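Local coordinates for protein neutral ceramidase (Pseudomonas aeruginosa, PDB 2ZWS) that hydrolyses the N-acyl bond of ceramides to give sphingosine and a free fatty acid, and also runs the reverse synthesis, as a secreted zinc-dependent amidase, at residues A[392-397]-A[407-412]. Numbering follows the deposited sequence. Where two conformers were deposited one is given.
Sequences VLPIQM and GAPAEF. With ZN (zinc ion), chain B.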
ATOM      1  N   VAL A 392      -4.467  17.290  11.304  1.00 15.15           N
ATOM      2  CA  VAL A 392      -3.278  17.110  12.146  1.00 13.70           C
ATOM      3  C   VAL A 392      -2.513  15.967  11.510  1.00 13.86           C
ATOM      4  O   VAL A 392      -3.050  14.863  11.397  1.00 14.42           O
ATOM      5  CB  VAL A 392      -3.649  16.776  13.618  1.00 14.54           C
ATOM      6  CG1 VAL A 392      -2.390  16.368  14.425  1.00 13.69           C
ATOM      7  CG2 VAL A 392      -4.430  17.939  14.260  1.00 15.12           C
ATOM      8  N   LEU A 393      -1.295  16.243  11.064  1.00 13.04           N
ATOM      9  CA  LEU A 393      -0.585  15.290  10.203  1.00 12.44           C
ATOM     10  C   LEU A 393       0.788  14.920  10.752  1.00 12.38           C
ATOM     11  O   LEU A 393       1.467  15.763  11.342  1.00 13.41           O
ATOM     12  CB  LEU A 393      -0.447  15.862   8.782  1.00 11.98           C
ATOM     13  CG  LEU A 393      -1.784  16.014   8.023  1.00 13.77           C
ATOM     14  CD1 LEU A 393      -1.532  16.761   6.768  1.00 15.58           C
ATOM     15  CD2 LEU A 393      -2.375  14.639   7.733  1.00 15.10           C
ATOM     16  N   PRO A 394       1.187  13.645  10.586  1.00 12.04           N
ATOM     17  CA  PRO A 394       2.464  13.186  11.103  1.00 11.94           C
ATOM     18  C   PRO A 394       3.600  13.558  10.153  1.00 12.20           C
ATOM     19  O   PRO A 394       3.476  13.395   8.918  1.00 12.15           O
ATOM     20  CB  PRO A 394       2.292  11.661  11.131  1.00 11.85           C
ATOM     21  CG  PRO A 394       1.386  11.358   9.945  1.00 11.84           C
ATOM     22  CD  PRO A 394       0.443  12.578   9.878  1.00 12.61           C
ATOM     23  N   ILE A 395       4.696  14.039  10.749  1.00 11.27           N
ATOM     24  CA  ILE A 395       5.933  14.279  10.028  1.00 11.97           C
ATOM     25  C   ILE A 395       6.987  13.437  10.768  1.00 11.48           C
ATOM     26  O   ILE A 395       7.072  13.492  12.006  1.00 11.88           O
ATOM     27  CB  ILE A 395       6.327  15.780  10.086  1.00 11.65           C
ATOM     28  CG1 ILE A 395       5.243  16.706   9.455  1.00 11.70           C
ATOM     29  CG2 ILE A 395       7.719  15.999   9.475  1.00 13.63           C
ATOM     30  CD1 ILE A 395       4.992  16.405   7.998  1.00 15.93           C
ATOM     31  N   GLN A 396       7.790  12.663  10.034  1.00 10.85           N
ATOM     32  CA  GLN A 396       8.703  11.725  10.651  1.00 10.77           C
ATOM     33  C   GLN A 396       9.954  11.587   9.807  1.00 11.22           C
ATOM     34  O   GLN A 396       9.890  11.619   8.560  1.00 10.96           O
ATOM     35  CB  GLN A 396       8.011  10.364  10.745  1.00 11.64           C
ATOM     36  CG  GLN A 396       8.817   9.337  11.557  1.00 10.82           C
ATOM     37  CD  GLN A 396       8.071   8.038  11.668  1.00 13.23           C
ATOM     38  OE1 GLN A 396       7.593   7.531  10.661  1.00 13.61           O
ATOM     39  NE2 GLN A 396       7.943   7.497  12.897  1.00 13.09           N
ATOM     40  N   MET A 397      11.078  11.381  10.496  1.00 12.22           N
ATOM     41  CA  MET A 397      12.350  11.075   9.845  0.50 12.01           C
ATOM     42  C   MET A 397      13.097  10.041  10.659  1.00 12.66           C
ATOM     43  O   MET A 397      13.128  10.118  11.896  1.00 12.80           O
ATOM     44  CB  MET A 397      13.245  12.310   9.716  0.50 11.91           C
ATOM     45  CG  MET A 397      12.723  13.404   8.814  0.50 12.36           C
ATOM     46  SD  MET A 397      13.768  14.877   8.759  0.50 12.92           S
ATOM     47  CE  MET A 397      15.324  14.168   8.208  0.50 11.12           C
ATOM     48  N   GLY A 407       9.246  10.113   6.186  1.00 12.83           N
ATOM     49  CA  GLY A 407       7.912   9.555   6.007  1.00 12.13           C
ATOM     50  C   GLY A 407       6.951  10.734   5.878  1.00 11.97           C
ATOM     51  O   GLY A 407       6.777  11.504   6.840  1.00 11.09           O
ATOM     52  N   ALA A 408       6.343  10.884   4.699  1.00 11.91           N
ATOM     53  CA  ALA A 408       5.451  12.001   4.408  1.00 12.65           C
ATOM     54  C   ALA A 408       4.033  11.509   4.109  1.00 11.95           C
ATOM     55  O   ALA A 408       3.870  10.590   3.293  1.00 12.99           O
ATOM     56  CB  ALA A 408       6.012  12.797   3.250  1.00 13.54           C
ATOM     57  N   PRO A 409       3.014  12.136   4.751  1.00 11.57           N
ATOM     58  CA  PRO A 409       1.637  11.642   4.693  1.00 12.18           C
ATOM     59  C   PRO A 409       0.789  12.061   3.504  1.00 12.21           C
ATOM     60  O   PRO A 409      -0.382  12.443   3.668  1.00 12.69           O
ATOM     61  CB  PRO A 409       1.023  12.195   5.988  1.00 11.65           C
ATOM     62  CG  PRO A 409       1.725  13.562   6.142  1.00 11.93           C
ATOM     63  CD  PRO A 409       3.153  13.276   5.688  1.00 11.64           C
ATOM     64  N   ALA A 410       1.381  12.032   2.317  1.00 12.49           N
ATOM     65  CA  ALA A 410       0.634  12.444   1.128  1.00 12.22           C
ATOM     66  C   ALA A 410       1.307  11.924  -0.155  1.00 12.54           C
ATOM     67  O   ALA A 410       2.336  11.239  -0.097  1.00 13.26           O
ATOM     68  CB  ALA A 410       0.515  13.991   1.070  1.00 12.02           C
ATOM     69  N   GLU A 411       0.707  12.248  -1.307  1.00 12.79           N
ATOM     70  CA  GLU A 411       1.287  11.944  -2.624  1.00 13.72           C
ATOM     71  C   GLU A 411       2.013  13.174  -3.128  1.00 14.39           C
ATOM     72  O   GLU A 411       1.365  14.141  -3.494  1.00 15.31           O
ATOM     73  CB  GLU A 411       0.193  11.587  -3.644  1.00 14.61           C
ATOM     74  CG  GLU A 411      -0.918  10.708  -3.121  1.00 15.15           C
ATOM     75  CD  GLU A 411      -1.597   9.912  -4.217  1.00 14.54           C
ATOM     76  OE1 GLU A 411      -0.977   9.585  -5.290  1.00 12.16           O
ATOM     77  OE2 GLU A 411      -2.770   9.576  -4.007  1.00 14.32           O
ATOM     78  N   PHE A 412       3.338  13.131  -3.165  1.00 13.50           N
ATOM     79  CA  PHE A 412       4.101  14.288  -3.619  1.00 13.50           C
ATOM     80  C   PHE A 412       4.474  14.125  -5.079  1.00 14.43           C
ATOM     81  O   PHE A 412       4.918  13.078  -5.497  1.00 13.60           O
ATOM     82  CB  PHE A 412       5.358  14.432  -2.769  1.00 13.59           C
ATOM     83  CG  PHE A 412       5.079  14.907  -1.371  1.00 12.46           C
ATOM     84  CD1 PHE A 412       4.408  14.076  -0.447  1.00 10.15           C
ATOM     85  CD2 PHE A 412       5.497  16.160  -0.958  1.00 14.14           C
ATOM     86  CE1 PHE A 412       4.124  14.534   0.835  1.00 11.83           C
ATOM     87  CE2 PHE A 412       5.245  16.595   0.336  1.00 14.20           C
ATOM     88  CZ  PHE A 412       4.548  15.776   1.242  1.00 14.28           C
TER
HETATM   89 ZN    ZN B 647      -2.453   8.535  -6.269  1.00 14.79          ZN
HETATM   90  O   HOH W   1      -4.347   7.712  -6.725  1.00 20.14           O
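One backbone hydrogen bond joins Gln-396 to Gly-407: Gly-407 N donates to Gln-396 O over 2.9 Å, with an N-H...O angle of 174°. It marks an antiparallel hydrogen-bonded pair at the open end of the beta hairpin of strands 392-400 and 403-407, beyond which the chains separate, their CA atoms 6.6 Å apart at Pro-394 and Pro-409.

Apolar side chains pack where the chains diverge. Pro-409 directs its CB toward 392-397, meeting Pro-394 CD at 4.0 Å, the two rings running past each other in opposite directions. Leu-393 CB reaches Pro-409 CG at 4.1 Å. Tyr-475 of helix 471-488 touches both Leu-393 and Pro-409.

A separate close contact sets Pro-409 CD 3.2 Å from Pro-394 O.

Metal coordination lies past the divergence. Glu-411 CG stands anti to the carbonyl carbon (chi1 -41°), and the extended chain beyond carries the carboxylate to the zinc ion, gripped unevenly by OE1 at 2.1 Å and OE2 at 2.5 Å; His-97, His-204, Tyr-448 and a water complete the site. Tyr-441 and Tyr-445 hydrogen-bond OE1 and OE2 respectively, helping to fix the carboxylate's rotation.

Pro-409 has no N-H to offer Pro-394 O, which probably helps explain why pairing gives way to ring packing as the chain leaves for the zinc site.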